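Local coordinates for protein peroxiredoxin (Mycobacterium tuberculosis, PDB 5EPF) that reduces hydrogen peroxide and organic hydroperoxides to water and alcohols as a thiol-specific peroxidase and probably protects the cell against oxidative stress, at residues 18-23 and 98-103; 41-46 and 74-79. One frame throughout, in Å; residues are numbered along the deposited sequence. Where two conformers were deposited one is given.

Interaction 1. Residues 18-23 and 98-103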
ATOM      1  N   PHE A  18      11.230  -6.657  -0.470  1.00  9.73           N
ATOM      2  CA  PHE A  18      10.404  -7.765   0.003  1.00  9.43           C
ATOM      3  C   PHE A  18       9.637  -8.344  -1.172  1.00  9.44           C
ATOM      4  O   PHE A  18       9.498  -7.705  -2.219  1.00  9.43           O
ATOM      5  CB  PHE A  18       9.421  -7.351   1.126  1.00  9.57           C
ATOM      6  CG  PHE A  18       8.351  -6.364   0.683  1.00  9.21           C
ATOM      7  CD1 PHE A  18       7.195  -6.810   0.055  1.00 10.24           C
ATOM      8  CD2 PHE A  18       8.493  -5.002   0.901  1.00  9.59           C
ATOM      9  CE1 PHE A  18       6.209  -5.905  -0.349  1.00 11.52           C
ATOM     10  CE2 PHE A  18       7.504  -4.108   0.513  1.00  9.63           C
ATOM     11  CZ  PHE A  18       6.368  -4.554  -0.116  1.00 11.45           C
ATOM     12  N   GLU A  19       9.069  -9.540  -0.947  1.00  9.47           N
ATOM     13  CA  GLU A  19       8.238 -10.244  -1.922  0.80 10.12           C
ATOM     14  C   GLU A  19       6.983 -10.761  -1.243  1.00  9.77           C
ATOM     15  O   GLU A  19       7.042 -11.311  -0.141  1.00 11.07           O
ATOM     16  CB  GLU A  19       8.968 -11.454  -2.536  0.80 14.36           C
ATOM     17  CG  GLU A  19      10.101 -11.091  -3.473  0.80 18.42           C
ATOM     18  CD  GLU A  19      10.702 -12.317  -4.142  0.80 21.42           C
ATOM     19  OE1 GLU A  19      10.281 -13.460  -3.831  0.80 23.40           O
ATOM     20  OE2 GLU A  19      11.596 -12.138  -4.992  0.80 23.28           O
ATOM     21  N   LEU A  20       5.847 -10.589  -1.917  1.00  9.10           N
ATOM     22  CA  LEU A  20       4.560 -11.115  -1.462  1.00  9.20           C
ATOM     23  C   LEU A  20       3.711 -11.425  -2.683  1.00  8.59           C
ATOM     24  O   LEU A  20       3.879 -10.784  -3.724  1.00  9.56           O
ATOM     25  CB  LEU A  20       3.789 -10.085  -0.621  1.00  8.78           C
ATOM     26  CG  LEU A  20       4.319  -9.802   0.782  1.00  8.68           C
ATOM     27  CD1 LEU A  20       3.487  -8.702   1.402  1.00  9.63           C
ATOM     28  CD2 LEU A  20       4.325 -11.042   1.664  1.00  9.83           C
ATOM     29  N   PRO A  21       2.748 -12.347  -2.573  1.00  9.40           N
ATOM     30  CA  PRO A  21       1.843 -12.608  -3.701  1.00  9.97           C
ATOM     31  C   PRO A  21       0.774 -11.534  -3.870  1.00  9.33           C
ATOM     32  O   PRO A  21       0.242 -10.995  -2.894  1.00 10.36           O
ATOM     33  CB  PRO A  21       1.192 -13.940  -3.317  1.00 10.54           C
ATOM     34  CG  PRO A  21       1.190 -13.924  -1.812  1.00 10.84           C
ATOM     35  CD  PRO A  21       2.482 -13.219  -1.416  1.00 10.62           C
ATOM     36  N   ASP A  22       0.445 -11.247  -5.131  1.00  9.65           N
ATOM     37  CA  ASP A  22      -0.662 -10.360  -5.465  1.00 10.01           C
ATOM     38  C   ASP A  22      -1.974 -11.146  -5.479  1.00  9.94           C
ATOM     39  O   ASP A  22      -2.027 -12.318  -5.081  1.00 10.24           O
ATOM     40  CB  ASP A  22      -0.385  -9.585  -6.761  1.00 11.72           C
ATOM     41  CG  ASP A  22      -0.358 -10.470  -8.011  1.00 12.63           C
ATOM     42  OD1 ASP A  22      -0.835 -11.641  -7.968  1.00 11.61           O
ATOM     43  OD2 ASP A  22       0.099  -9.986  -9.074  1.00 14.88           O
ATOM     44  N   GLN A  23      -3.038 -10.517  -5.974  1.00 10.25           N
ATOM     45  CA  GLN A  23      -4.379 -11.101  -5.944  1.00 10.33           C
ATOM     46  C   GLN A  23      -4.533 -12.292  -6.885  1.00 12.09           C
ATOM     47  O   GLN A  23      -5.569 -12.951  -6.839  1.00 13.37           O
ATOM     48  CB  GLN A  23      -5.466 -10.048  -6.221  1.00 10.72           C
ATOM     49  CG  GLN A  23      -5.358  -9.357  -7.581  1.00 10.24           C
ATOM     50  CD  GLN A  23      -4.624  -8.026  -7.490  1.00  9.55           C
ATOM     51  OE1 GLN A  23      -3.512  -7.950  -6.945  1.00  9.75           O
ATOM     52  NE2 GLN A  23      -5.240  -6.968  -8.021  1.00  9.41           N
ATOM     53  N   LEU A  98      -1.426  -6.868  -2.316  1.00  7.63           N
ATOM     54  CA  LEU A  98      -0.529  -7.891  -1.801  1.00  7.91           C
ATOM     55  C   LEU A  98      -1.093  -8.500  -0.524  1.00  7.34           C
ATOM     56  O   LEU A  98      -1.678  -7.802   0.320  1.00  7.96           O
ATOM     57  CB  LEU A  98       0.862  -7.317  -1.524  1.00  8.25           C
ATOM     58  CG  LEU A  98       1.534  -6.609  -2.707  1.00  9.25           C
ATOM     59  CD1 LEU A  98       2.923  -6.153  -2.282  1.00  9.88           C
ATOM     60  CD2 LEU A  98       1.593  -7.516  -3.938  1.00 10.29           C
ATOM     61  N   SER A  99      -0.899  -9.805  -0.377  1.00  8.09           N
ATOM     62  CA  SER A  99      -1.306 -10.530   0.823  1.00  8.26           C
ATOM     63  C   SER A  99      -0.071 -10.762   1.682  1.00  8.92           C
ATOM     64  O   SER A  99       0.856 -11.467   1.262  1.00 10.12           O
ATOM     65  CB  SER A  99      -1.948 -11.863   0.452  1.00  9.63           C
ATOM     66  OG  SER A  99      -2.205 -12.647   1.607  1.00  9.71           O
ATOM     67  N   ASP A 100      -0.083 -10.182   2.877  1.00  9.00           N
ATOM     68  CA  ASP A 100       0.984 -10.299   3.866  1.00  9.13           C
ATOM     69  C   ASP A 100       0.485 -11.247   4.955  1.00 10.79           C
ATOM     70  O   ASP A 100       0.188 -10.839   6.076  1.00 10.24           O
ATOM     71  CB  ASP A 100       1.259  -8.891   4.417  1.00  9.28           C
ATOM     72  CG  ASP A 100       2.450  -8.823   5.343  1.00  9.76           C
ATOM     73  OD1 ASP A 100       3.425  -9.596   5.198  1.00 10.00           O
ATOM     74  OD2 ASP A 100       2.433  -7.929   6.214  1.00 10.78           O
ATOM     75  N   ALA A 101       0.379 -12.540   4.612  1.00 11.46           N
ATOM     76  CA  ALA A 101      -0.473 -13.447   5.384  1.00 13.23           C
ATOM     77  C   ALA A 101       0.052 -13.713   6.787  1.00 13.63           C
ATOM     78  O   ALA A 101      -0.735 -14.091   7.660  1.00 14.94           O
ATOM     79  CB  ALA A 101      -0.709 -14.760   4.628  1.00 15.08           C
ATOM     80  N   GLN A 102       1.350 -13.533   7.030  1.00 13.72           N
ATOM     81  CA  GLN A 102       1.906 -13.663   8.375  1.00 15.49           C
ATOM     82  C   GLN A 102       2.276 -12.320   8.996  1.00 13.96           C
ATOM     83  O   GLN A 102       2.839 -12.287  10.091  1.00 15.38           O
ATOM     84  CB  GLN A 102       3.127 -14.590   8.379  1.00 18.87           C
ATOM     85  CG  GLN A 102       2.820 -16.047   8.070  1.00 22.49           C
ATOM     86  CD  GLN A 102       2.614 -16.297   6.591  1.00 25.83           C
ATOM     87  OE1 GLN A 102       3.410 -15.851   5.761  1.00 27.39           O
ATOM     88  NE2 GLN A 102       1.543 -17.003   6.251  1.00 27.32           N
ATOM     89  N   GLY A 103       1.985 -11.210   8.331  1.00 11.74           N
ATOM     90  CA  GLY A 103       2.352  -9.915   8.874  1.00 12.28           C
ATOM     91  C   GLY A 103       3.832  -9.607   8.830  1.00 10.82           C
ATOM     92  O   GLY A 103       4.267  -8.662   9.489  1.00 11.68           O
TER
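L98 packs against 18-23, and its CB and two methyls meet three different residues. CD1 meets the edge of the F18 ring nearly in its plane, 3.8 Å from CE1 of F18; the two side chains arrive from opposite directions. CD2 reaches back to D22, 3.9 Å from the CA of that residue, while CB faces the CB of L20. With CG of L98 anti to its own carbonyl carbon (chi1 -55°), the two methyls spread along the neighbouring segment. This buried side continues into helix 104-109, where F18 packs on V105, Q108 and F109.

P21 O is the polar focus. S99 N donates to it at 3.0 Å in a nearly straight bond (166° at the hydrogen), and the CA-H of L98 makes a weaker contact with the same oxygen at 3.4 Å from CA. Next to it, carbons of L20 and P21 gather round S99 O: CD2 of L20 comes within 3.5 Å and CD of P21 within 3.6 Å. The other L20 methyl, CD1, rests on the CB of D100 at 3.8 Å. L20 and P21 are partly exposed although they pack this closely.

The outer side is looser. E19 points away from 98-103, and the type I turn from D100 to G103 carries A101 and Q102 into solvent.

Polar side-chain ends look elsewhere: D22 to R28, S99 OG to D79 O, and the D100 carboxylate to the backbone N of V105 and A106 in helix 104-109. Strand 19-21, whose hairpin partner is 27-29, thus lies against edge strand 97-99 without extending its sheet: one direct backbone hydrogen bond fixes the alignment, and the rest of the contact is van der Waals packing, of carbon on carbon and of carbon round S99 O.

Interaction 2. Residues 41-46 and 74-79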
ATOM      1  N   LEU A  41       2.573   2.541  -1.217  1.00  5.98           N
ATOM      2  CA  LEU A  41       2.262   1.260  -0.585  1.00  5.41           C
ATOM      3  C   LEU A  41       1.312   1.556   0.570  1.00  5.19           C
ATOM      4  O   LEU A  41       1.717   2.165   1.566  1.00  6.30           O
ATOM      5  CB  LEU A  41       3.543   0.593  -0.068  1.00  6.32           C
ATOM      6  CG  LEU A  41       3.370  -0.797   0.552  1.00  6.56           C
ATOM      7  CD1 LEU A  41       2.895  -1.814  -0.500  1.00  7.97           C
ATOM      8  CD2 LEU A  41       4.677  -1.241   1.214  1.00  8.72           C
ATOM      9  N   PHE A  42       0.043   1.185   0.423  1.00  5.79           N
ATOM     10  CA  PHE A  42      -0.969   1.559   1.400  1.00  5.49           C
ATOM     11  C   PHE A  42      -1.438   0.326   2.161  1.00  5.61           C
ATOM     12  O   PHE A  42      -2.076  -0.565   1.584  1.00  6.39           O
ATOM     13  CB  PHE A  42      -2.098   2.425   0.816  1.00  6.44           C
ATOM     14  CG  PHE A  42      -3.053   1.749  -0.171  1.00  6.94           C
ATOM     15  CD1 PHE A  42      -4.286   1.257   0.260  1.00  7.26           C
ATOM     16  CD2 PHE A  42      -2.777   1.717  -1.533  1.00  6.96           C
ATOM     17  CE1 PHE A  42      -5.189   0.695  -0.636  1.00  8.01           C
ATOM     18  CE2 PHE A  42      -3.685   1.146  -2.442  1.00  7.31           C
ATOM     19  CZ  PHE A  42      -4.888   0.659  -1.983  1.00  8.03           C
ATOM     20  N   PHE A  43      -1.102   0.277   3.455  1.00  6.22           N
ATOM     21  CA  PHE A  43      -1.543  -0.793   4.345  1.00  6.46           C
ATOM     22  C   PHE A  43      -2.949  -0.457   4.830  1.00  6.85           C
ATOM     23  O   PHE A  43      -3.196   0.633   5.364  1.00  7.08           O
ATOM     24  CB  PHE A  43      -0.637  -0.860   5.574  1.00  7.44           C
ATOM     25  CG  PHE A  43       0.696  -1.509   5.345  1.00  7.57           C
ATOM     26  CD1 PHE A  43       0.896  -2.857   5.610  1.00  8.02           C
ATOM     27  CD2 PHE A  43       1.773  -0.747   4.913  1.00  7.61           C
ATOM     28  CE1 PHE A  43       2.155  -3.442   5.410  1.00  9.01           C
ATOM     29  CE2 PHE A  43       3.027  -1.301   4.733  1.00  8.86           C
ATOM     30  CZ  PHE A  43       3.219  -2.657   4.980  1.00  9.08           C
ATOM     31  N   TYR A  44      -3.857  -1.416   4.697  1.00  7.13           N
ATOM     32  CA  TYR A  44      -5.211  -1.229   5.201  1.00  7.04           C
ATOM     33  C   TYR A  44      -5.598  -2.393   6.100  1.00  7.57           C
ATOM     34  O   TYR A  44      -5.150  -3.526   5.884  1.00  8.33           O
ATOM     35  CB  TYR A  44      -6.242  -1.056   4.070  1.00  7.94           C
ATOM     36  CG  TYR A  44      -6.243  -2.155   3.018  1.00  7.50           C
ATOM     37  CD1 TYR A  44      -6.972  -3.331   3.199  1.00  8.48           C
ATOM     38  CD2 TYR A  44      -5.538  -1.994   1.821  1.00  8.89           C
ATOM     39  CE1 TYR A  44      -6.986  -4.326   2.212  1.00  8.53           C
ATOM     40  CE2 TYR A  44      -5.542  -2.976   0.855  1.00  8.59           C
ATOM     41  CZ  TYR A  44      -6.271  -4.128   1.048  1.00  8.52           C
ATOM     42  OH  TYR A  44      -6.268  -5.078   0.065  1.00  9.52           O
ATOM     43  N   PRO A  45      -6.421  -2.145   7.127  1.00  8.05           N
ATOM     44  CA  PRO A  45      -6.698  -3.231   8.095  1.00  9.11           C
ATOM     45  C   PRO A  45      -7.412  -4.434   7.502  1.00  8.56           C
ATOM     46  O   PRO A  45      -7.052  -5.577   7.806  1.00  8.43           O
ATOM     47  CB  PRO A  45      -7.517  -2.539   9.205  1.00 10.33           C
ATOM     48  CG  PRO A  45      -7.311  -1.080   9.029  1.00 11.90           C
ATOM     49  CD  PRO A  45      -6.838  -0.820   7.629  1.00  8.23           C
ATOM     50  N   ALA A  46      -8.434  -4.209   6.685  1.00  8.05           N
ATOM     51  CA  ALA A  46      -9.330  -5.300   6.320  1.00  8.50           C
ATOM     52  C   ALA A  46      -9.992  -4.988   4.988  1.00  8.22           C
ATOM     53  O   ALA A  46     -10.796  -4.053   4.886  1.00  9.70           O
ATOM     54  CB  ALA A  46     -10.384  -5.530   7.405  1.00 10.22           C
ATOM     55  N   VAL A  74      -0.021   0.379  -4.706  1.00  6.72           N
ATOM     56  CA  VAL A  74      -0.016  -1.023  -4.287  1.00  6.54           C
ATOM     57  C   VAL A  74      -0.684  -1.102  -2.919  1.00  5.45           C
ATOM     58  O   VAL A  74      -0.196  -0.504  -1.951  1.00  6.48           O
ATOM     59  CB  VAL A  74       1.399  -1.620  -4.199  1.00  7.62           C
ATOM     60  CG1 VAL A  74       1.356  -3.067  -3.688  1.00  7.99           C
ATOM     61  CG2 VAL A  74       2.115  -1.552  -5.555  1.00  8.74           C
ATOM     62  N   GLY A  75      -1.813  -1.838  -2.820  1.00  6.21           N
ATOM     63  CA  GLY A  75      -2.431  -2.070  -1.524  1.00  6.62           C
ATOM     64  C   GLY A  75      -1.832  -3.286  -0.853  1.00  6.30           C
ATOM     65  O   GLY A  75      -1.313  -4.176  -1.526  1.00  7.72           O
ATOM     66  N   ILE A  76      -1.921  -3.344   0.474  1.00  6.80           N
ATOM     67  CA  ILE A  76      -1.358  -4.464   1.221  1.00  6.85           C
ATOM     68  C   ILE A  76      -2.119  -4.622   2.527  1.00  7.19           C
ATOM     69  O   ILE A  76      -2.461  -3.638   3.197  1.00  7.24           O
ATOM     70  CB  ILE A  76       0.170  -4.287   1.426  1.00  6.97           C
ATOM     71  CG1 ILE A  76       0.788  -5.439   2.232  1.00  7.89           C
ATOM     72  CG2 ILE A  76       0.500  -2.914   2.021  1.00  7.73           C
ATOM     73  CD1 ILE A  76       2.313  -5.406   2.256  1.00  9.35           C
ATOM     74  N   SER A  77      -2.405  -5.872   2.879  1.00  7.12           N
ATOM     75  CA  SER A  77      -2.997  -6.172   4.180  1.00  7.49           C
ATOM     76  C   SER A  77      -2.654  -7.617   4.527  1.00  6.98           C
ATOM     77  O   SER A  77      -2.050  -8.336   3.726  1.00  8.18           O
ATOM     78  CB  SER A  77      -4.520  -5.984   4.169  1.00  7.98           C
ATOM     79  OG  SER A  77      -5.100  -7.055   3.432  1.00  8.04           O
ATOM     80  N   THR A  78      -3.089  -8.059   5.708  1.00  8.14           N
ATOM     81  CA  THR A  78      -2.924  -9.459   6.076  1.00  8.87           C
ATOM     82  C   THR A  78      -4.022 -10.358   5.520  1.00  9.34           C
ATOM     83  O   THR A  78      -4.022 -11.551   5.824  1.00 10.87           O
ATOM     84  CB  THR A  78      -2.854  -9.617   7.598  1.00 10.11           C
ATOM     85  OG1 THR A  78      -4.057  -9.102   8.185  1.00 11.24           O
ATOM     86  CG2 THR A  78      -1.632  -8.906   8.164  1.00 11.67           C
ATOM     87  N   ASP A  79      -4.957  -9.829   4.735  1.00  8.05           N
ATOM     88  CA  ASP A  79      -6.021 -10.669   4.199  1.00  8.48           C
ATOM     89  C   ASP A  79      -5.455 -11.715   3.232  1.00  8.82           C
ATOM     90  O   ASP A  79      -4.475 -11.456   2.530  1.00  9.16           O
ATOM     91  CB  ASP A  79      -7.027  -9.802   3.458  1.00  9.01           C
ATOM     92  CG  ASP A  79      -7.757  -8.861   4.386  1.00  9.56           C
ATOM     93  OD1 ASP A  79      -8.479  -9.357   5.271  1.00 11.30           O
ATOM     94  OD2 ASP A  79      -7.610  -7.631   4.255  1.00 10.10           O
TER
HETATM   95  O   HOH W   1      -4.360  -6.440   7.921  1.00  9.39           O
HETATM   96  O   HOH W   2      -7.898  -8.221   7.902  1.00 13.57           O
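P45 O is gripped by two waters, each donating at 2.8 Å: water 1 also accepts from T78 N, and water 2 also donates to OD1 of D79. They bridge the chain just past the ends of two parallel neighbours in the central sheet of a thioredoxin fold, strands 39-43 and 72-77, joined through helices 50-61 and 63-68 in a beta-alpha-beta crossover. F42 N gives to V74 O (2.9 Å) and Y44 N to I76 O (3.0 Å); between them I76 N reaches F42 O from 34° out of the carbonyl plane.

On the face carrying L41, F43, V74 and I76, CG2 of I76 sits over the centre of the F43 ring, 3.6 Å from the centroid, in a CH-pi contact; CD1 of L41 reaches the same methyl. On the other face, chi1 of 69° puts CG of F42 between its backbone N and carbonyl carbon and brings the ring over G75 CA, a second CH-pi contact, with F59 stacked on that ring. The bare CA of G75 lets the ring lie close.

Y44, packed on C52, probably the peroxidatic cysteine, and bonded through its OH to Q84, has CB of S77 over one ring face. P45 also touches C52, which puts this loop beside it. S77 OG donates to OD2 of D79 at 2.7 Å and accepts from D79 N, closing an ST turn.

The centres of interactions 1 and 2 are about 9 Å apart, and strands 97-99 and 72-77, neighbours in the five-stranded mixed sheet, join them. Along the chain, 18-23 comes first, both segments of interaction 2 follow, and 98-103 comes last, so interaction 1 encloses interaction 2 along the chain. Interaction 2 sits near the middle of the sheet, interaction 1 at its edge, where strand 19-21 lies over it. They meet directly: L98 N bonds to G75 O, and L20 packs on I76. Helix 104-109 backs both. Packing thus runs from hairpin strand 19-21 across the sheet to the loop beside C52, probably the active-site cysteine.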